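Long-range contact in T cell receptor mu chain (Monodelphis domestica, PDB 7L15), which probably takes part in antigen recognition as one chain of the marsupial gamma-mu T cell receptor: residues G29-F43 with R81-L95. Sequence-based numbering, arbitrary orientation.
Sequences GKTLSLKCQTSGFQF and REDNKNQIFLQIEDL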
loop_
_atom_site.group_PDB
_atom_site.type_symbol
_atom_site.label_atom_id
_atom_site.label_comp_id
_atom_site.label_asym_id
_atom_site.label_seq_id
_atom_site.Cartn_x
_atom_site.Cartn_y
_atom_site.Cartn_z
ATOM N N GLY A 29 -12.301 -15.077 6.726
ATOM C CA GLY A 29 -12.646 -16.476 6.878
ATOM C C GLY A 29 -13.294 -17.101 5.663
ATOM O O GLY A 29 -13.288 -18.334 5.534
ATOM N N LYS A 30 -13.838 -16.295 4.757
ATOM C CA LYS A 30 -14.479 -16.869 3.584
ATOM C C LYS A 30 -13.442 -17.277 2.541
ATOM O O LYS A 30 -12.247 -16.983 2.646
ATOM C CB LYS A 30 -15.476 -15.887 2.968
ATOM C CG LYS A 30 -16.697 -15.595 3.842
ATOM C CD LYS A 30 -17.702 -16.713 3.790
ATOM C CE LYS A 30 -19.089 -16.209 4.147
ATOM N NZ LYS A 30 -19.722 -17.135 5.116
ATOM N N THR A 31 -13.918 -17.962 1.515
ATOM C CA THR A 31 -13.069 -18.420 0.433
ATOM C C THR A 31 -13.217 -17.483 -0.758
ATOM O O THR A 31 -14.334 -17.149 -1.162
ATOM C CB THR A 31 -13.421 -19.855 0.051
ATOM O OG1 THR A 31 -13.050 -20.723 1.132
ATOM C CG2 THR A 31 -12.681 -20.281 -1.238
ATOM N N LEU A 32 -12.090 -17.049 -1.300
ATOM C CA LEU A 32 -12.081 -16.259 -2.518
ATOM C C LEU A 32 -12.073 -17.199 -3.720
ATOM O O LEU A 32 -11.264 -18.125 -3.774
ATOM C CB LEU A 32 -10.856 -15.347 -2.535
ATOM C CG LEU A 32 -10.726 -14.421 -3.742
ATOM C CD1 LEU A 32 -11.904 -13.458 -3.763
ATOM C CD2 LEU A 32 -9.409 -13.679 -3.686
ATOM N N SER A 33 -12.968 -16.963 -4.681
ATOM C CA SER A 33 -12.975 -17.698 -5.945
ATOM C C SER A 33 -12.996 -16.709 -7.101
ATOM O O SER A 33 -14.001 -16.032 -7.312
ATOM C CB SER A 33 -14.184 -18.630 -6.038
ATOM O OG SER A 33 -14.407 -19.291 -4.810
ATOM N N LEU A 34 -11.912 -16.641 -7.873
ATOM C CA LEU A 34 -11.858 -15.742 -9.015
ATOM C C LEU A 34 -11.781 -16.543 -10.304
ATOM O O LEU A 34 -11.281 -17.671 -10.331
ATOM C CB LEU A 34 -10.661 -14.786 -8.931
ATOM C CG LEU A 34 -10.596 -13.914 -7.668
ATOM C CD1 LEU A 34 -9.493 -12.865 -7.742
ATOM C CD2 LEU A 34 -11.929 -13.241 -7.416
ATOM N N LYS A 35 -12.275 -15.943 -11.378
ATOM C CA LYS A 35 -12.197 -16.536 -12.701
ATOM C C LYS A 35 -11.446 -15.581 -13.619
ATOM O O LYS A 35 -11.596 -14.362 -13.514
ATOM C CB LYS A 35 -13.601 -16.844 -13.263
ATOM C CG LYS A 35 -13.579 -17.292 -14.717
ATOM C CD LYS A 35 -14.901 -17.907 -15.162
ATOM C CE LYS A 35 -16.040 -16.921 -15.049
ATOM N NZ LYS A 35 -17.115 -17.238 -16.019
ATOM N N CYS A 36 -10.623 -16.129 -14.501
ATOM C CA CYS A 36 -9.978 -15.359 -15.557
ATOM C C CYS A 36 -10.339 -15.996 -16.894
ATOM O O CYS A 36 -9.878 -17.093 -17.205
ATOM C CB CYS A 36 -8.472 -15.310 -15.362
ATOM S SG CYS A 36 -7.548 -14.510 -16.757
ATOM N N GLN A 37 -11.162 -15.300 -17.677
ATOM C CA GLN A 37 -11.532 -15.721 -19.021
ATOM C C GLN A 37 -10.457 -15.271 -20.004
ATOM O O GLN A 37 -10.166 -14.072 -20.096
ATOM C CB GLN A 37 -12.882 -15.114 -19.393
ATOM C CG GLN A 37 -13.323 -15.451 -20.801
ATOM C CD GLN A 37 -13.760 -16.883 -20.920
ATOM O OE1 GLN A 37 -14.817 -17.254 -20.412
ATOM N NE2 GLN A 37 -12.941 -17.709 -21.567
ATOM N N THR A 38 -9.866 -16.215 -20.735
ATOM C CA THR A 38 -8.813 -15.879 -21.679
ATOM C C THR A 38 -9.303 -16.016 -23.114
ATOM O O THR A 38 -10.294 -16.693 -23.402
ATOM C CB THR A 38 -7.575 -16.761 -21.485
ATOM O OG1 THR A 38 -7.808 -18.045 -22.056
ATOM C CG2 THR A 38 -7.274 -16.923 -20.035
ATOM N N SER A 39 -8.583 -15.361 -24.017
ATOM C CA SER A 39 -8.877 -15.457 -25.437
ATOM C C SER A 39 -7.689 -14.919 -26.212
ATOM O O SER A 39 -6.876 -14.155 -25.682
ATOM C CB SER A 39 -10.148 -14.685 -25.814
ATOM O OG SER A 39 -10.586 -15.080 -27.101
ATOM N N GLY A 40 -7.606 -15.324 -27.480
ATOM C CA GLY A 40 -6.680 -14.738 -28.424
ATOM C C GLY A 40 -5.376 -15.487 -28.605
ATOM O O GLY A 40 -4.608 -15.141 -29.507
ATOM N N PHE A 41 -5.109 -16.497 -27.781
ATOM C CA PHE A 41 -3.864 -17.243 -27.825
ATOM C C PHE A 41 -4.170 -18.703 -27.523
ATOM O O PHE A 41 -5.251 -19.044 -27.043
ATOM C CB PHE A 41 -2.843 -16.705 -26.820
ATOM C CG PHE A 41 -3.316 -16.770 -25.395
ATOM C CD1 PHE A 41 -4.170 -15.795 -24.892
ATOM C CD2 PHE A 41 -2.918 -17.808 -24.558
ATOM C CE1 PHE A 41 -4.623 -15.856 -23.555
ATOM C CE2 PHE A 41 -3.364 -17.868 -23.233
ATOM C CZ PHE A 41 -4.210 -16.898 -22.735
ATOM N N GLN A 42 -3.204 -19.574 -27.801
ATOM C CA GLN A 42 -3.444 -21.010 -27.696
ATOM C C GLN A 42 -3.457 -21.393 -26.219
ATOM O O GLN A 42 -2.433 -21.311 -25.527
ATOM C CB GLN A 42 -2.404 -21.789 -28.495
ATOM C CG GLN A 42 -2.972 -23.022 -29.202
ATOM C CD GLN A 42 -3.213 -24.171 -28.232
ATOM O OE1 GLN A 42 -2.605 -24.227 -27.165
ATOM N NE2 GLN A 42 -4.105 -25.088 -28.594
ATOM N N PHE A 43 -4.635 -21.799 -25.736
ATOM C CA PHE A 43 -4.857 -21.916 -24.299
ATOM C C PHE A 43 -4.110 -23.094 -23.694
ATOM O O PHE A 43 -3.447 -22.947 -22.659
ATOM C CB PHE A 43 -6.353 -22.046 -23.992
ATOM C CG PHE A 43 -6.652 -22.106 -22.514
ATOM C CD1 PHE A 43 -6.720 -20.935 -21.767
ATOM C CD2 PHE A 43 -6.834 -23.316 -21.869
ATOM C CE1 PHE A 43 -6.977 -20.966 -20.402
ATOM C CE2 PHE A 43 -7.096 -23.364 -20.505
ATOM C CZ PHE A 43 -7.170 -22.184 -19.768
ATOM N N ARG A 81 -7.786 -25.037 -13.977
ATOM C CA ARG A 81 -8.026 -24.779 -15.391
ATOM C C ARG A 81 -9.292 -25.470 -15.882
ATOM O O ARG A 81 -9.591 -26.599 -15.481
ATOM C CB ARG A 81 -6.856 -25.275 -16.225
ATOM C CG ARG A 81 -6.098 -24.182 -16.904
ATOM C CD ARG A 81 -4.747 -24.664 -17.386
ATOM N NE ARG A 81 -4.852 -25.676 -18.428
ATOM C CZ ARG A 81 -4.022 -25.761 -19.466
ATOM N NH1 ARG A 81 -3.045 -24.876 -19.601
ATOM N NH2 ARG A 81 -4.169 -26.724 -20.371
ATOM N N GLU A 82 -10.010 -24.800 -16.782
ATOM C CA GLU A 82 -11.157 -25.366 -17.492
ATOM C C GLU A 82 -10.869 -25.253 -18.988
ATOM O O GLU A 82 -11.043 -24.182 -19.579
ATOM C CB GLU A 82 -12.445 -24.647 -17.110
ATOM C CG GLU A 82 -13.662 -25.046 -17.936
ATOM C CD GLU A 82 -14.445 -26.180 -17.315
ATOM O OE1 GLU A 82 -15.294 -26.769 -18.019
ATOM O OE2 GLU A 82 -14.211 -26.476 -16.123
ATOM N N ASP A 83 -10.448 -26.360 -19.605
ATOM C CA ASP A 83 -9.865 -26.286 -20.947
ATOM C C ASP A 83 -10.906 -25.995 -22.019
ATOM O O ASP A 83 -10.645 -25.214 -22.938
ATOM C CB ASP A 83 -9.118 -27.574 -21.273
ATOM C CG ASP A 83 -7.807 -27.669 -20.539
ATOM O OD1 ASP A 83 -7.501 -26.742 -19.763
ATOM O OD2 ASP A 83 -7.082 -28.666 -20.732
ATOM N N ASN A 84 -12.088 -26.604 -21.934
ATOM C CA ASN A 84 -13.053 -26.357 -23.000
ATOM C C ASN A 84 -13.567 -24.920 -22.996
ATOM O O ASN A 84 -14.157 -24.491 -23.995
ATOM C CB ASN A 84 -14.217 -27.369 -22.941
ATOM C CG ASN A 84 -14.968 -27.366 -21.613
ATOM O OD1 ASN A 84 -14.889 -26.421 -20.828
ATOM N ND2 ASN A 84 -15.717 -28.435 -21.366
ATOM N N LYS A 85 -13.315 -24.159 -21.928
ATOM C CA LYS A 85 -13.765 -22.780 -21.831
ATOM C C LYS A 85 -12.618 -21.773 -21.816
ATOM O O LYS A 85 -12.877 -20.568 -21.761
ATOM C CB LYS A 85 -14.650 -22.610 -20.581
ATOM C CG LYS A 85 -16.164 -22.632 -20.860
ATOM C CD LYS A 85 -16.986 -23.029 -19.626
ATOM C CE LYS A 85 -18.459 -22.609 -19.745
ATOM N NZ LYS A 85 -18.996 -21.975 -18.485
ATOM N N ASN A 86 -11.359 -22.225 -21.866
ATOM C CA ASN A 86 -10.204 -21.325 -21.866
ATOM C C ASN A 86 -10.189 -20.409 -20.631
ATOM O O ASN A 86 -9.859 -19.225 -20.711
ATOM C CB ASN A 86 -10.154 -20.495 -23.152
ATOM C CG ASN A 86 -9.745 -21.311 -24.380
ATOM O OD1 ASN A 86 -9.715 -22.537 -24.358
ATOM N ND2 ASN A 86 -9.418 -20.613 -25.459
ATOM N N GLN A 87 -10.514 -20.960 -19.471
ATOM C CA GLN A 87 -10.518 -20.198 -18.228
ATOM C C GLN A 87 -9.523 -20.791 -17.239
ATOM O O GLN A 87 -9.231 -21.989 -17.284
ATOM C CB GLN A 87 -11.915 -20.188 -17.595
ATOM C CG GLN A 87 -13.016 -19.684 -18.521
ATOM C CD GLN A 87 -14.385 -20.131 -18.049
ATOM O OE1 GLN A 87 -14.518 -21.181 -17.423
ATOM N NE2 GLN A 87 -15.404 -19.336 -18.338
ATOM N N ILE A 88 -8.986 -19.940 -16.354
ATOM C CA ILE A 88 -8.301 -20.411 -15.154
ATOM C C ILE A 88 -8.933 -19.741 -13.947
ATOM O O ILE A 88 -9.496 -18.648 -14.038
ATOM C CB ILE A 88 -6.778 -20.161 -15.133
ATOM C CG1 ILE A 88 -6.457 -18.700 -14.789
ATOM C CG2 ILE A 88 -6.153 -20.577 -16.437
ATOM C CD1 ILE A 88 -5.071 -18.520 -14.205
ATOM N N PHE A 89 -8.822 -20.414 -12.806
ATOM C CA PHE A 89 -9.469 -19.993 -11.574
ATOM C C PHE A 89 -8.447 -19.820 -10.466
ATOM O O PHE A 89 -7.353 -20.389 -10.508
ATOM C CB PHE A 89 -10.530 -20.988 -11.145
ATOM C CG PHE A 89 -11.505 -21.300 -12.225
ATOM C CD1 PHE A 89 -11.224 -22.289 -13.166
ATOM C CD2 PHE A 89 -12.689 -20.582 -12.333
ATOM C CE1 PHE A 89 -12.113 -22.566 -14.186
ATOM C CE2 PHE A 89 -13.588 -20.849 -13.357
ATOM C CZ PHE A 89 -13.303 -21.847 -14.283
ATOM N N LEU A 90 -8.813 -18.994 -9.495
ATOM C CA LEU A 90 -8.034 -18.797 -8.288
ATOM C C LEU A 90 -8.908 -19.141 -7.095
ATOM O O LEU A 90 -10.096 -18.803 -7.062
ATOM C CB LEU A 90 -7.531 -17.357 -8.187
ATOM C CG LEU A 90 -6.920 -16.914 -6.859
ATOM C CD1 LEU A 90 -5.589 -17.568 -6.675
ATOM C CD2 LEU A 90 -6.750 -15.395 -6.802
ATOM N N GLN A 91 -8.335 -19.824 -6.119
ATOM C CA GLN A 91 -9.052 -20.059 -4.879
ATOM C C GLN A 91 -8.150 -19.739 -3.705
ATOM O O GLN A 91 -7.026 -20.236 -3.633
ATOM C CB GLN A 91 -9.554 -21.492 -4.766
ATOM C CG GLN A 91 -10.110 -21.750 -3.386
ATOM C CD GLN A 91 -10.666 -23.147 -3.211
ATOM O OE1 GLN A 91 -11.809 -23.423 -3.598
ATOM N NE2 GLN A 91 -9.866 -24.036 -2.612
ATOM N N ILE A 92 -8.638 -18.893 -2.799
ATOM C CA ILE A 92 -7.911 -18.545 -1.595
ATOM C C ILE A 92 -8.857 -18.755 -0.431
ATOM O O ILE A 92 -9.845 -18.019 -0.273
ATOM C CB ILE A 92 -7.371 -17.112 -1.611
ATOM C CG1 ILE A 92 -6.394 -16.936 -2.767
ATOM C CG2 ILE A 92 -6.621 -16.826 -0.320
ATOM C CD1 ILE A 92 -5.680 -15.587 -2.756
ATOM N N GLU A 93 -8.573 -19.766 0.369
ATOM C CA GLU A 93 -9.371 -20.040 1.544
ATOM C C GLU A 93 -8.914 -19.158 2.680
ATOM O O GLU A 93 -7.781 -18.666 2.694
ATOM C CB GLU A 93 -9.247 -21.501 1.948
ATOM C CG GLU A 93 -9.579 -22.430 0.824
ATOM C CD GLU A 93 -10.063 -23.759 1.320
ATOM O OE1 GLU A 93 -9.399 -24.764 1.016
ATOM O OE2 GLU A 93 -11.101 -23.793 2.025
ATOM N N ASP A 94 -9.822 -18.966 3.642
ATOM C CA ASP A 94 -9.517 -18.316 4.915
ATOM C C ASP A 94 -9.003 -16.890 4.712
ATOM O O ASP A 94 -7.955 -16.503 5.236
ATOM C CB ASP A 94 -8.527 -19.148 5.741
ATOM C CG ASP A 94 -8.507 -18.729 7.207
ATOM O OD1 ASP A 94 -9.419 -17.979 7.604
ATOM O OD2 ASP A 94 -7.594 -19.133 7.960
ATOM N N LEU A 95 -9.766 -16.101 3.949
ATOM C CA LEU A 95 -9.376 -14.726 3.666
ATOM C C LEU A 95 -9.187 -13.929 4.950
ATOM O O LEU A 95 -9.937 -14.081 5.920
ATOM C CB LEU A 95 -10.436 -14.034 2.810
ATOM C CG LEU A 95 -10.587 -14.406 1.338
ATOM C CD1 LEU A 95 -11.822 -13.702 0.779
ATOM C CD2 LEU A 95 -9.339 -13.992 0.589
HETATM O O HOH W 1 -12.444 -20.421 3.498
HETATM O O HOH W 2 -13.015 -21.937 -5.359
#
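Arg-81 runs antiparallel to the Phe-43 side chain, and the ring's CE2 lies over one face of its guanidinium with the two planes 43° apart. A flexible aliphatic stem suits this place: Arg-81 CG packs against the ring while NH1 bonds to the carbonyl of Lys-44. Asp-83 brings OD1 to the ring edge, 3.5 Å from Phe-43 CE2, and forms a salt bridge with Arg-81 NE. Lys-85 O receives Gln-37 NE2 at 2.9 Å; a bend at chi2 (73°) curls that amide back toward the hairpin. On one face of the Phe-43 ring sits Asn-86, its CA 3.5 Å from the Phe-43 centroid in a CH-pi contact; CG anti to the backbone N (chi1 -177°) swings Phe-43 there. Asn-86 adopts left-handed backbone angles at the first position of a G1 beta bulge, where two residues, Asn-86 and Gln-87, stand against the single Glu-82; glycine is usual there and asparagine a common alternative. Asn-86 O is gripped twice by Thr-38, through N and, at 2.7 Å, OG1. Gln-87 NE2 donates to Gln-37 OE1 from above its carbonyl plane, 3.0 Å away.

From Gln-87 to Ile-92 the strand runs antiparallel to 32-39, the B-E pairing of the immunoglobulin V fold. Cys-36 of the intersheet disulfide to Cys-105 pairs with Ile-88. Along the opposite face Phe-89 lies beside the methylenes of Lys-35, whose long chain can pack along a ring near solvent. Inward, Leu-90 CD2 meets Leu-34 CD1 at 3.8 Å, branched apolar chains fit for a core to which Trp-50 and Tyr-103 add. Gln-91 OE1 reaches Ser-33 OG through a water, as befits polar residues facing outward. Beyond Ile-92, Asp-94 has left-handed backbone angles, which aspartate tolerates, and Leu-95 tucks CD2 against Leu-32 CB while Leu-95 O accepts Gly-29 N at 2.7 Å.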